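Local coordinates for type 3 secretion system chaperone PscG (Pseudomonas aeruginosa, PDB 2UWJ), which acts with PscE as a cytoplasmic chaperone that keeps the type III secretion needle protein PscF from polymerizing too early, and is required for needle assembly, at residues A40-L43 against I44-S48; L26-A29 against E30-E33; L5-E8 against L9-A13; R54-E57 against A58-F61. One frame throughout, in Å; residues are numbered along the deposited sequence.

Interaction 1. Residues A40-L43 against I44-S48; sequences AARL and IRISS
Ala40 and Ile44, Ala41 and Arg45, Arg42 and Ile46, and Leu43 and Ser47 are paired one helical turn apart by four successive backbone hydrogen bonds. Ile44 N lies 3.1 Å from Ala40 O and Arg45 N 2.9 Å from Ala41 O. The N-H...O angles of the four run from 163° to 167°, which marks a regular alpha-helix here.

Van der Waals contact comes next. The CG1 branch of Ile44, anti to its carbonyl carbon (chi1 -69°), runs back over the preceding turn, placing CD1 3.4 Å from Ala40 O. Ile46, two residues on, does the same, with CG1 3.3 Å from Arg42 O. The aliphatic part of Arg42 then closes over the tip of that branch, Arg42 CG to Ile46 CD1 measuring 3.8 Å; bends at chi2 and chi3 lead the guanidinium off the helix.

The two guanidinium groups, of like charge, stand apart: Arg42 NE and Arg45 NE are 5.5 Å from each other. Arg45, extended from CG to NE, spends its charge in a salt bridge to Glu33. Ser47 OG is hydrogen-bonded to Ser17 OG, and Ser48 OG to His22 ND1, so both buried hydroxyls have partners on helices 4-17 and 22-34.

Helix 38-51 is thus packed on several flanks: Ile44 meets Leu32 of helix 22-34 and Ala13 of helix 4-17, Leu43 and Ile46 meet Trp73 of helix 71-80, and Ala40 touches an apolar side chain of another protein's chain.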
ATOM      1  N   ALA C  40     -12.121   0.144  -9.945  1.00 21.14           N
ATOM      2  CA  ALA C  40     -11.450   1.337  -9.457  1.00 22.20           C
ATOM      3  C   ALA C  40     -12.267   2.599  -9.748  1.00 24.48           C
ATOM      4  O   ALA C  40     -12.340   3.508  -8.910  1.00 20.47           O
ATOM      5  CB  ALA C  40     -10.019   1.476 -10.060  1.00 22.48           C
ATOM      6  N   ALA C  41     -12.872   2.684 -10.933  1.00 21.28           N
ATOM      7  CA  ALA C  41     -13.671   3.884 -11.238  1.00 22.18           C
ATOM      8  C   ALA C  41     -14.855   3.975 -10.240  1.00 22.88           C
ATOM      9  O   ALA C  41     -15.185   5.061  -9.778  1.00 22.47           O
ATOM     10  CB  ALA C  41     -14.249   3.819 -12.652  1.00 21.95           C
ATOM     11  N   ARG C  42     -15.472   2.832  -9.948  1.00 19.68           N
ATOM     12  CA  ARG C  42     -16.645   2.766  -9.074  1.00 18.86           C
ATOM     13  C   ARG C  42     -16.257   3.210  -7.651  1.00 20.20           C
ATOM     14  O   ARG C  42     -16.963   3.998  -7.016  1.00 20.83           O
ATOM     15  CB  ARG C  42     -17.205   1.340  -9.122  1.00 24.08           C
ATOM     16  CG  ARG C  42     -18.473   1.123  -8.313  1.00 33.28           C
ATOM     17  CD  ARG C  42     -19.573   1.940  -8.861  1.00 33.11           C
ATOM     18  NE  ARG C  42     -19.800   1.694 -10.291  1.00 42.33           N
ATOM     19  CZ  ARG C  42     -20.485   0.682 -10.840  1.00 40.68           C
ATOM     20  NH1 ARG C  42     -21.065  -0.275 -10.113  1.00 33.23           N
ATOM     21  NH2 ARG C  42     -20.617   0.667 -12.176  1.00 43.86           N
ATOM     22  N   LEU C  43     -15.139   2.697  -7.153  1.00 21.40           N
ATOM     23  CA  LEU C  43     -14.569   3.143  -5.868  1.00 20.49           C
ATOM     24  C   LEU C  43     -14.422   4.678  -5.813  1.00 23.85           C
ATOM     25  O   LEU C  43     -14.834   5.362  -4.842  1.00 21.49           O
ATOM     26  CB  LEU C  43     -13.153   2.521  -5.677  1.00 20.90           C
ATOM     27  CG  LEU C  43     -12.353   3.129  -4.500  1.00 21.54           C
ATOM     28  CD1 LEU C  43     -13.166   2.868  -3.249  1.00 22.14           C
ATOM     29  CD2 LEU C  43     -10.938   2.455  -4.332  1.00 19.77           C
ATOM     30  N   ILE C  44     -13.831   5.251  -6.847  1.00 20.53           N
ATOM     31  CA  ILE C  44     -13.618   6.711  -6.872  1.00 19.65           C
ATOM     32  C   ILE C  44     -14.930   7.489  -6.889  1.00 19.50           C
ATOM     33  O   ILE C  44     -15.105   8.458  -6.137  1.00 22.63           O
ATOM     34  CB  ILE C  44     -12.733   7.115  -8.117  1.00 18.29           C
ATOM     35  CG1 ILE C  44     -11.273   6.600  -7.909  1.00 17.93           C
ATOM     36  CG2 ILE C  44     -12.743   8.643  -8.303  1.00 18.06           C
ATOM     37  CD1 ILE C  44     -10.486   6.334  -9.327  1.00 20.72           C
ATOM     38  N   ARG C  45     -15.853   7.049  -7.726  1.00 21.78           N
ATOM     39  CA  ARG C  45     -17.170   7.675  -7.841  1.00 24.81           C
ATOM     40  C   ARG C  45     -17.851   7.659  -6.474  1.00 21.58           C
ATOM     41  O   ARG C  45     -18.375   8.667  -6.022  1.00 23.53           O
ATOM     42  CB  ARG C  45     -18.034   6.861  -8.824  1.00 23.41           C
ATOM     43  CG  ARG C  45     -17.762   7.157 -10.342  1.00 23.21           C
ATOM     44  CD  ARG C  45     -18.750   6.401 -11.193  1.00 26.00           C
ATOM     45  NE  ARG C  45     -18.462   6.523 -12.628  1.00 30.50           N
ATOM     46  CZ  ARG C  45     -18.732   7.611 -13.348  1.00 37.58           C
ATOM     47  NH1 ARG C  45     -19.285   8.657 -12.747  1.00 35.49           N
ATOM     48  NH2 ARG C  45     -18.497   7.648 -14.668  1.00 33.87           N
ATOM     49  N   ILE C  46     -17.862   6.482  -5.846  1.00 19.06           N
ATOM     50  CA  ILE C  46     -18.523   6.338  -4.533  1.00 21.71           C
ATOM     51  C   ILE C  46     -17.860   7.188  -3.403  1.00 25.18           C
ATOM     52  O   ILE C  46     -18.534   7.892  -2.627  1.00 22.46           O
ATOM     53  CB  ILE C  46     -18.565   4.878  -4.140  1.00 17.96           C
ATOM     54  CG1 ILE C  46     -19.588   4.174  -5.048  1.00 20.35           C
ATOM     55  CG2 ILE C  46     -18.962   4.752  -2.624  1.00 20.11           C
ATOM     56  CD1 ILE C  46     -19.531   2.634  -5.016  1.00 22.39           C
ATOM     57  N   SER C  47     -16.534   7.156  -3.354  1.00 24.03           N
ATOM     58  CA  SER C  47     -15.815   7.921  -2.366  1.00 23.05           C
ATOM     59  C   SER C  47     -16.089   9.422  -2.568  1.00 24.07           C
ATOM     60  O   SER C  47     -16.334  10.171  -1.591  1.00 21.50           O
ATOM     61  CB  SER C  47     -14.304   7.650  -2.457  1.00 18.39           C
ATOM     62  OG  SER C  47     -13.598   8.496  -1.561  1.00 19.61           O
ATOM     63  N   SER C  48     -16.053   9.870  -3.818  1.00 22.76           N
ATOM     64  CA  SER C  48     -16.267  11.282  -4.111  1.00 22.09           C
ATOM     65  C   SER C  48     -17.684  11.696  -3.690  1.00 23.13           C
ATOM     66  O   SER C  48     -17.860  12.726  -3.048  1.00 24.58           O
ATOM     67  CB  SER C  48     -16.130  11.567  -5.606  1.00 25.73           C
ATOM     68  OG  SER C  48     -16.493  12.914  -5.831  1.00 23.43           O
TER

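Interaction 2. Residues L26-A29 against E30-E33; sequences LCIA and EWLE
Ile28 and Leu32 lie side by side and point the same way, an i/i+4 pair on helix 22-34 of this all-helical chaperone, whose family belongs to the tetratricopeptide repeat clan. Their meeting point is Ile28 CG2 against Leu32 CD1, at 3.8 Å. The geometry follows from opposite placements of the two branches: CG2 of Ile28 is anti to its own backbone N, while CG of Leu32 is anti to its carbonyl carbon (chi1 -73°) and therefore leans back toward the earlier turn.

Trp31 approaches the same Ile28 CG2 methyl from another direction. Its CG is anti to the backbone N (chi1 171°), and the benzo part of the ring comes within 4.2 Å of Ile28 CG2 at CE3. Ile28 O lies in the indole plane, at the ring's edge. Beyond the helix the indole packs on Ile6 and Leu9 of helix 4-17 and on Ala56 of the PscE chain, which places it at the junction of the two proteins; a bound nickel ion is also close, about 3 Å from this side chain.

On a more solvent-accessible flank, Glu30 crosses Leu26 at a slant. The carboxylate is carried out on an extended chain and stands over the branch point of Leu26, with Glu30 OE2 3.8 Å from Leu26 CG. Glu33, also extended, lies against the preceding turn, its CG 3.6 Å from Ala29 O. Beneath all these groups the backbone keeps its alpha-helical bonding, and the shortest of the four links, Leu32 N to Ile28 O, measures 2.9 Å with the donor nearly along the C=O axis.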
ATOM      1  N   LEU C  26     -13.857  12.801 -10.727  1.00 22.09           N
ATOM      2  CA  LEU C  26     -14.877  12.327 -11.664  1.00 23.66           C
ATOM      3  C   LEU C  26     -14.322  12.177 -13.101  1.00 23.17           C
ATOM      4  O   LEU C  26     -14.628  11.184 -13.779  1.00 23.57           O
ATOM      5  CB  LEU C  26     -16.080  13.260 -11.678  1.00 27.76           C
ATOM      6  CG  LEU C  26     -17.223  12.828 -12.628  1.00 41.88           C
ATOM      7  CD1 LEU C  26     -17.744  11.466 -12.166  1.00 40.83           C
ATOM      8  CD2 LEU C  26     -18.384  13.886 -12.656  1.00 40.21           C
ATOM      9  N   CYS C  27     -13.564  13.167 -13.579  1.00 24.47           N
ATOM     10  CA  CYS C  27     -12.978  13.060 -14.924  1.00 25.16           C
ATOM     11  C   CYS C  27     -12.095  11.836 -14.992  1.00 24.71           C
ATOM     12  O   CYS C  27     -12.056  11.124 -15.999  1.00 24.13           O
ATOM     13  CB  CYS C  27     -12.111  14.295 -15.252  1.00 29.35           C
ATOM     14  SG  CYS C  27     -13.041  15.818 -15.500  1.00 33.85           S
ATOM     15  N   ILE C  28     -11.370  11.564 -13.909  1.00 22.30           N
ATOM     16  CA  ILE C  28     -10.508  10.388 -13.938  1.00 22.70           C
ATOM     17  C   ILE C  28     -11.309   9.099 -13.918  1.00 25.07           C
ATOM     18  O   ILE C  28     -10.983   8.146 -14.620  1.00 21.42           O
ATOM     19  CB  ILE C  28      -9.473  10.407 -12.779  1.00 25.03           C
ATOM     20  CG1 ILE C  28      -8.461  11.564 -13.052  1.00 25.95           C
ATOM     21  CG2 ILE C  28      -8.740   9.010 -12.703  1.00 19.96           C
ATOM     22  CD1 ILE C  28      -7.592  12.009 -11.834  1.00 25.07           C
ATOM     23  N   ALA C  29     -12.385   9.069 -13.131  1.00 23.84           N
ATOM     24  CA  ALA C  29     -13.201   7.856 -13.079  1.00 23.41           C
ATOM     25  C   ALA C  29     -13.805   7.534 -14.453  1.00 22.23           C
ATOM     26  O   ALA C  29     -13.855   6.362 -14.854  1.00 22.51           O
ATOM     27  CB  ALA C  29     -14.343   8.005 -12.047  1.00 19.80           C
ATOM     28  N   GLU C  30     -14.303   8.548 -15.141  1.00 21.71           N
ATOM     29  CA  GLU C  30     -14.917   8.343 -16.483  1.00 26.74           C
ATOM     30  C   GLU C  30     -13.883   7.766 -17.448  1.00 25.94           C
ATOM     31  O   GLU C  30     -14.132   6.778 -18.173  1.00 28.59           O
ATOM     32  CB  GLU C  30     -15.458   9.670 -17.036  1.00 25.33           C
ATOM     33  CG  GLU C  30     -16.746   9.943 -16.420  1.00 38.69           C
ATOM     34  CD  GLU C  30     -17.348  11.281 -16.853  1.00 49.95           C
ATOM     35  OE1 GLU C  30     -16.941  11.777 -17.930  1.00 48.16           O
ATOM     36  OE2 GLU C  30     -18.229  11.789 -16.105  1.00 48.69           O
ATOM     37  N   TRP C  31     -12.699   8.349 -17.419  1.00 25.50           N
ATOM     38  CA  TRP C  31     -11.593   7.833 -18.256  1.00 25.68           C
ATOM     39  C   TRP C  31     -11.224   6.383 -17.864  1.00 27.16           C
ATOM     40  O   TRP C  31     -11.022   5.552 -18.737  1.00 24.46           O
ATOM     41  CB  TRP C  31     -10.420   8.786 -18.106  1.00 27.55           C
ATOM     42  CG  TRP C  31      -9.156   8.325 -18.710  1.00 33.34           C
ATOM     43  CD1 TRP C  31      -8.842   8.247 -20.052  1.00 37.51           C
ATOM     44  CD2 TRP C  31      -7.987   7.958 -18.001  1.00 35.39           C
ATOM     45  NE1 TRP C  31      -7.529   7.856 -20.200  1.00 36.75           N
ATOM     46  CE2 TRP C  31      -6.985   7.677 -18.953  1.00 33.92           C
ATOM     47  CE3 TRP C  31      -7.682   7.842 -16.636  1.00 43.56           C
ATOM     48  CZ2 TRP C  31      -5.710   7.287 -18.594  1.00 41.87           C
ATOM     49  CZ3 TRP C  31      -6.401   7.449 -16.265  1.00 44.08           C
ATOM     50  CH2 TRP C  31      -5.427   7.176 -17.250  1.00 50.01           C
ATOM     51  N   LEU C  32     -11.145   6.054 -16.559  1.00 23.80           N
ATOM     52  CA  LEU C  32     -10.848   4.682 -16.127  1.00 23.34           C
ATOM     53  C   LEU C  32     -11.922   3.713 -16.658  1.00 23.43           C
ATOM     54  O   LEU C  32     -11.627   2.564 -16.995  1.00 24.97           O
ATOM     55  CB  LEU C  32     -10.787   4.565 -14.591  1.00 21.79           C
ATOM     56  CG  LEU C  32      -9.530   5.194 -13.981  1.00 24.96           C
ATOM     57  CD1 LEU C  32      -9.768   5.316 -12.464  1.00 23.31           C
ATOM     58  CD2 LEU C  32      -8.274   4.301 -14.297  1.00 25.75           C
ATOM     59  N   GLU C  33     -13.169   4.161 -16.700  1.00 23.66           N
ATOM     60  CA  GLU C  33     -14.207   3.292 -17.234  1.00 27.41           C
ATOM     61  C   GLU C  33     -13.963   3.067 -18.747  1.00 30.27           C
ATOM     62  O   GLU C  33     -14.122   1.958 -19.247  1.00 31.12           O
ATOM     63  CB  GLU C  33     -15.584   3.889 -16.956  1.00 30.20           C
ATOM     64  CG  GLU C  33     -16.055   3.576 -15.539  1.00 28.58           C
ATOM     65  CD  GLU C  33     -17.321   4.309 -15.144  1.00 34.92           C
ATOM     66  OE1 GLU C  33     -17.867   5.065 -15.976  1.00 32.92           O
ATOM     67  OE2 GLU C  33     -17.782   4.133 -13.989  1.00 33.64           O
TER

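Interaction 3. Residues L5-E8 against L9-A13; sequences LIRE and LAELA
The guanidinium of Arg7 and the carboxylate of Glu11 stand almost perpendicular, their planes 87° apart, although the two side chains run alongside each other in the same direction. Contact is made by the aliphatic part of the arginine: CD of Arg7 lies 3.8 Å from Glu11 OE1, whereas Arg7 NE remains 5.2 Å from that oxygen. The bend at chi3 (-85°) turns the guanidinium off this line, and its NH2 bonds instead to the backbone of another protein's chain.

Both acids are buried and answered from PscE. Glu11 OE1 forms a salt bridge with Arg11 of the PscE chain, and Glu8 OE2 one with Arg26 of that chain, plus a weak hydrogen bond from Ser4. These arginines should temper the mutual repulsion of the acids, whose OE1 atoms are 5.8 Å apart.

Leu9 and Leu12 fold back over the previous turn, Leu12 CG reaching 3.4 Å from Glu8 O. Four backbone bonds hold the turn, from Leu9 N to Leu5 O (2.9 Å) through Leu12 N to Glu8 O (2.8 Å). The arrangement is that of an interface helix in a heteromeric chaperone complex, the leucines and the acids of helix 4-17 both engaged by PscE.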
ATOM      1  N   LEU C   5       1.163   4.903 -15.247  1.00 44.12           N
ATOM      2  CA  LEU C   5       0.489   6.213 -15.154  1.00 41.65           C
ATOM      3  C   LEU C   5      -1.044   6.054 -14.923  1.00 35.82           C
ATOM      4  O   LEU C   5      -1.654   6.869 -14.213  1.00 31.08           O
ATOM      5  CB  LEU C   5       0.772   7.046 -16.404  1.00 39.58           C
ATOM      6  CG  LEU C   5       0.564   8.549 -16.255  1.00 39.77           C
ATOM      7  CD1 LEU C   5       1.388   9.096 -15.125  1.00 36.44           C
ATOM      8  CD2 LEU C   5       0.931   9.238 -17.554  1.00 43.62           C
ATOM      9  N   ILE C   6      -1.663   5.032 -15.525  1.00 32.74           N
ATOM     10  CA  ILE C   6      -3.087   4.771 -15.288  1.00 33.55           C
ATOM     11  C   ILE C   6      -3.294   4.520 -13.755  1.00 34.53           C
ATOM     12  O   ILE C   6      -4.265   4.997 -13.153  1.00 28.17           O
ATOM     13  CB  ILE C   6      -3.601   3.477 -15.966  1.00 36.73           C
ATOM     14  CG1 ILE C   6      -3.352   3.488 -17.486  1.00 41.39           C
ATOM     15  CG2 ILE C   6      -5.067   3.277 -15.607  1.00 28.35           C
ATOM     16  CD1 ILE C   6      -3.828   4.675 -18.159  1.00 48.02           C
ATOM     17  N   ARG C   7      -2.399   3.736 -13.141  1.00 29.15           N
ATOM     18  CA  ARG C   7      -2.522   3.445 -11.715  1.00 29.68           C
ATOM     19  C   ARG C   7      -2.290   4.701 -10.907  1.00 28.52           C
ATOM     20  O   ARG C   7      -2.990   4.941  -9.930  1.00 25.92           O
ATOM     21  CB  ARG C   7      -1.531   2.359 -11.239  1.00 33.09           C
ATOM     22  CG  ARG C   7      -1.762   2.073  -9.734  1.00 45.72           C
ATOM     23  CD  ARG C   7      -0.632   1.306  -9.072  1.00 60.78           C
ATOM     24  NE  ARG C   7      -0.758  -0.136  -9.254  1.00 69.23           N
ATOM     25  CZ  ARG C   7      -0.202  -0.815 -10.243  1.00 67.79           C
ATOM     26  NH1 ARG C   7       0.539  -0.184 -11.144  1.00 66.74           N
ATOM     27  NH2 ARG C   7      -0.423  -2.122 -10.337  1.00 72.55           N
ATOM     28  N   GLU C   8      -1.321   5.522 -11.307  1.00 26.45           N
ATOM     29  CA  GLU C   8      -1.084   6.739 -10.547  1.00 27.57           C
ATOM     30  C   GLU C   8      -2.253   7.728 -10.638  1.00 26.80           C
ATOM     31  O   GLU C   8      -2.567   8.425  -9.661  1.00 23.59           O
ATOM     32  CB  GLU C   8       0.226   7.391 -11.008  1.00 31.37           C
ATOM     33  CG  GLU C   8       1.392   6.485 -10.594  1.00 44.57           C
ATOM     34  CD  GLU C   8       2.704   6.987 -11.104  1.00 55.70           C
ATOM     35  OE1 GLU C   8       3.473   7.560 -10.297  1.00 60.37           O
ATOM     36  OE2 GLU C   8       2.941   6.821 -12.318  1.00 54.25           O
ATOM     37  N   LEU C   9      -2.886   7.805 -11.804  1.00 25.28           N
ATOM     38  CA  LEU C   9      -4.032   8.706 -11.973  1.00 25.38           C
ATOM     39  C   LEU C   9      -5.170   8.173 -11.108  1.00 24.09           C
ATOM     40  O   LEU C   9      -5.878   8.956 -10.477  1.00 23.18           O
ATOM     41  CB  LEU C   9      -4.506   8.763 -13.418  1.00 25.50           C
ATOM     42  CG  LEU C   9      -3.669   9.739 -14.255  1.00 31.62           C
ATOM     43  CD1 LEU C   9      -3.943   9.455 -15.737  1.00 35.73           C
ATOM     44  CD2 LEU C   9      -4.044  11.195 -13.873  1.00 26.77           C
ATOM     45  N   ALA C  10      -5.348   6.851 -11.076  1.00 24.75           N
ATOM     46  CA  ALA C  10      -6.422   6.304 -10.212  1.00 25.95           C
ATOM     47  C   ALA C  10      -6.147   6.652  -8.734  1.00 24.48           C
ATOM     48  O   ALA C  10      -7.084   6.921  -7.963  1.00 23.09           O
ATOM     49  CB  ALA C  10      -6.535   4.765 -10.371  1.00 24.08           C
ATOM     50  N   GLU C  11      -4.879   6.597  -8.327  1.00 22.14           N
ATOM     51  CA  GLU C  11      -4.523   6.942  -6.933  1.00 24.42           C
ATOM     52  C   GLU C  11      -4.691   8.410  -6.655  1.00 24.50           C
ATOM     53  O   GLU C  11      -5.133   8.825  -5.537  1.00 18.69           O
ATOM     54  CB  GLU C  11      -3.070   6.563  -6.609  1.00 31.42           C
ATOM     55  CG  GLU C  11      -2.773   5.083  -6.652  1.00 36.98           C
ATOM     56  CD  GLU C  11      -1.302   4.813  -6.271  1.00 48.67           C
ATOM     57  OE1 GLU C  11      -0.473   4.604  -7.182  1.00 54.85           O
ATOM     58  OE2 GLU C  11      -0.973   4.853  -5.065  1.00 47.29           O
ATOM     59  N   LEU C  12      -4.320   9.245  -7.637  1.00 22.85           N
ATOM     60  CA  LEU C  12      -4.529  10.677  -7.471  1.00 21.89           C
ATOM     61  C   LEU C  12      -6.042  10.926  -7.304  1.00 19.98           C
ATOM     62  O   LEU C  12      -6.450  11.694  -6.454  1.00 22.33           O
ATOM     63  CB  LEU C  12      -4.042  11.456  -8.707  1.00 20.54           C
ATOM     64  CG  LEU C  12      -2.515  11.703  -8.736  1.00 21.75           C
ATOM     65  CD1 LEU C  12      -2.075  12.095 -10.206  1.00 19.62           C
ATOM     66  CD2 LEU C  12      -2.171  12.784  -7.684  1.00 24.20           C
ATOM     67  N   ALA C  13      -6.867  10.281  -8.128  1.00 20.24           N
ATOM     68  CA  ALA C  13      -8.312  10.505  -8.045  1.00 23.14           C
ATOM     69  C   ALA C  13      -8.870  10.097  -6.653  1.00 23.11           C
ATOM     70  O   ALA C  13      -9.709  10.803  -6.066  1.00 21.93           O
ATOM     71  CB  ALA C  13      -9.038   9.710  -9.151  1.00 21.05           C
TER

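Interaction 4. Residues R54-E57 against A58-F61; sequences RYQE and ALAF
Ala60 N is gripped by two backbone carbonyls of the preceding turn. Its bond to Glu57 O is 3.1 Å long with an N-H...O angle of 144°, the donor standing above the carbonyl plane; the bond to Gln56 O, bent to 121°, is weak. Earlier links are ordinary alpha-helical ones, Ala58 N to Arg54 O at 3.1 Å and Leu59 N to Tyr55 O at 2.9 Å.

At the start of the helix, Arg54 occupies the N-cap position and reaches round to Glu57. Its NH1 donates to Glu57 OE1 over 2.7 Å, a salt bridge whose detailed geometry is doubtful because the two side chains are modelled too close together. Arg54 NH2 also bonds to Gln52.

Leu59 folds its branch over the previous turn, with CG 3.4 Å from Tyr55 O. Phe61 brings ring atom CD2 to 4.1 Å from Glu57 O.

Short helix 55-59 packs on helix 71-80, with Ala58 and Leu59 on Cys77 and the ring of Tyr55 stacked with that of His80, while Phe61 lies on Arg42, Arg45 and Ile46 of helix 38-51.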
ATOM      1  N   ARG C  54     -23.238  13.215  -0.486  1.00 24.32           N
ATOM      2  CA  ARG C  54     -24.304  12.787  -1.421  1.00 24.24           C
ATOM      3  C   ARG C  54     -24.502  11.313  -1.264  1.00 26.46           C
ATOM      4  O   ARG C  54     -24.177  10.494  -2.185  1.00 23.28           O
ATOM      5  CB  ARG C  54     -23.879  13.102  -2.843  1.00 24.25           C
ATOM      6  CG  ARG C  54     -23.849  14.587  -3.121  1.00 33.91           C
ATOM      7  CD  ARG C  54     -24.294  14.664  -4.583  1.00 45.10           C
ATOM      8  NE  ARG C  54     -23.216  15.186  -5.336  1.00 36.93           N
ATOM      9  CZ  ARG C  54     -23.060  15.200  -6.648  1.00 37.06           C
ATOM     10  NH1 ARG C  54     -23.934  14.705  -7.533  1.00 34.38           N
ATOM     11  NH2 ARG C  54     -21.936  15.740  -7.050  1.00 29.73           N
ATOM     12  N   TYR C  55     -25.004  10.956  -0.094  1.00 22.56           N
ATOM     13  CA  TYR C  55     -25.171   9.560   0.292  1.00 25.06           C
ATOM     14  C   TYR C  55     -26.131   8.719  -0.534  1.00 27.86           C
ATOM     15  O   TYR C  55     -25.845   7.522  -0.784  1.00 22.20           O
ATOM     16  CB  TYR C  55     -25.583   9.449   1.790  1.00 23.84           C
ATOM     17  CG  TYR C  55     -24.659  10.219   2.752  1.00 29.01           C
ATOM     18  CD1 TYR C  55     -23.279   9.922   2.821  1.00 26.83           C
ATOM     19  CD2 TYR C  55     -25.151  11.303   3.544  1.00 27.75           C
ATOM     20  CE1 TYR C  55     -22.388  10.669   3.629  1.00 26.26           C
ATOM     21  CE2 TYR C  55     -24.268  12.050   4.361  1.00 25.67           C
ATOM     22  CZ  TYR C  55     -22.900  11.731   4.400  1.00 29.23           C
ATOM     23  OH  TYR C  55     -22.046  12.442   5.213  1.00 30.39           O
ATOM     24  N   GLN C  56     -27.290   9.301  -0.889  1.00 25.79           N
ATOM     25  CA  GLN C  56     -28.284   8.594  -1.682  1.00 24.21           C
ATOM     26  C   GLN C  56     -27.742   8.273  -3.078  1.00 25.77           C
ATOM     27  O   GLN C  56     -27.961   7.191  -3.597  1.00 24.21           O
ATOM     28  CB  GLN C  56     -29.609   9.407  -1.755  1.00 31.85           C
ATOM     29  CG  GLN C  56     -30.526   9.166  -0.527  1.00 40.40           C
ATOM     30  CD  GLN C  56     -31.107   7.728  -0.456  1.00 51.07           C
ATOM     31  OE1 GLN C  56     -30.809   6.849  -1.299  1.00 52.27           O
ATOM     32  NE2 GLN C  56     -31.948   7.489   0.556  1.00 50.96           N
ATOM     33  N   GLU C  57     -27.037   9.209  -3.686  1.00 21.53           N
ATOM     34  CA  GLU C  57     -26.488   8.932  -5.008  1.00 26.59           C
ATOM     35  C   GLU C  57     -25.384   7.843  -4.906  1.00 27.45           C
ATOM     36  O   GLU C  57     -25.289   6.977  -5.783  1.00 28.28           O
ATOM     37  CB  GLU C  57     -25.936  10.210  -5.637  1.00 25.44           C
ATOM     38  CG  GLU C  57     -27.063  11.292  -5.920  1.00 32.89           C
ATOM     39  CD  GLU C  57     -26.418  12.642  -6.180  1.00 33.15           C
ATOM     40  OE1 GLU C  57     -25.972  12.912  -7.316  1.00 34.88           O
ATOM     41  OE2 GLU C  57     -26.323  13.402  -5.194  1.00 32.13           O
ATOM     42  N   ALA C  58     -24.564   7.880  -3.850  1.00 23.18           N
ATOM     43  CA  ALA C  58     -23.529   6.841  -3.698  1.00 22.25           C
ATOM     44  C   ALA C  58     -24.227   5.497  -3.535  1.00 25.12           C
ATOM     45  O   ALA C  58     -23.793   4.496  -4.110  1.00 24.64           O
ATOM     46  CB  ALA C  58     -22.582   7.150  -2.482  1.00 23.32           C
ATOM     47  N   LEU C  59     -25.349   5.480  -2.815  1.00 22.40           N
ATOM     48  CA  LEU C  59     -26.082   4.245  -2.574  1.00 24.14           C
ATOM     49  C   LEU C  59     -26.804   3.706  -3.814  1.00 20.99           C
ATOM     50  O   LEU C  59     -27.205   2.560  -3.830  1.00 23.16           O
ATOM     51  CB  LEU C  59     -27.087   4.411  -1.422  1.00 27.29           C
ATOM     52  CG  LEU C  59     -26.494   4.223  -0.012  1.00 26.47           C
ATOM     53  CD1 LEU C  59     -27.563   4.744   0.995  1.00 29.33           C
ATOM     54  CD2 LEU C  59     -26.144   2.682   0.277  1.00 22.41           C
ATOM     55  N   ALA C  60     -26.957   4.514  -4.864  1.00 23.05           N
ATOM     56  CA  ALA C  60     -27.581   3.961  -6.074  1.00 25.07           C
ATOM     57  C   ALA C  60     -26.704   2.769  -6.595  1.00 28.35           C
ATOM     58  O   ALA C  60     -27.223   1.845  -7.227  1.00 26.11           O
ATOM     59  CB  ALA C  60     -27.710   5.040  -7.167  1.00 23.06           C
ATOM     60  N   PHE C  61     -25.402   2.786  -6.298  1.00 27.82           N
ATOM     61  CA  PHE C  61     -24.476   1.713  -6.761  1.00 28.37           C
ATOM     62  C   PHE C  61     -24.561   0.421  -5.922  1.00 32.05           C
ATOM     63  O   PHE C  61     -24.061  -0.644  -6.338  1.00 32.11           O
ATOM     64  CB  PHE C  61     -23.037   2.237  -6.762  1.00 23.10           C
ATOM     65  CG  PHE C  61     -22.746   3.282  -7.838  1.00 29.45           C
ATOM     66  CD1 PHE C  61     -22.780   2.944  -9.189  1.00 27.56           C
ATOM     67  CD2 PHE C  61     -22.400   4.582  -7.493  1.00 24.65           C
ATOM     68  CE1 PHE C  61     -22.468   3.898 -10.187  1.00 30.62           C
ATOM     69  CE2 PHE C  61     -22.090   5.527  -8.460  1.00 34.41           C
ATOM     70  CZ  PHE C  61     -22.119   5.193  -9.816  1.00 30.94           C
TER

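Overall arrangement
From the N terminus the contacts come in the order interaction 3, 2, 1 and 4, strictly in series: none nests in or crosses another, and each joins successive turns of a single helical stretch and closes no loop. Tertiary ties join them. Interactions 3 and 2 meet where Trp31 CH2 packs on Leu9 CD1 and Ile6 CD1. The Arg45-Glu33 salt bridge ties helix 22-34 of interaction 2 to helix 38-51 of interaction 1, and Ile44 CD1 also reaches Ala13 CB of interaction 3. Interaction 1 passes the chain of contacts on to residues 54-61 through Phe61. Interactions 3 and 4, their centres about 23 Å apart, do not touch; helix 38-51 lies between them.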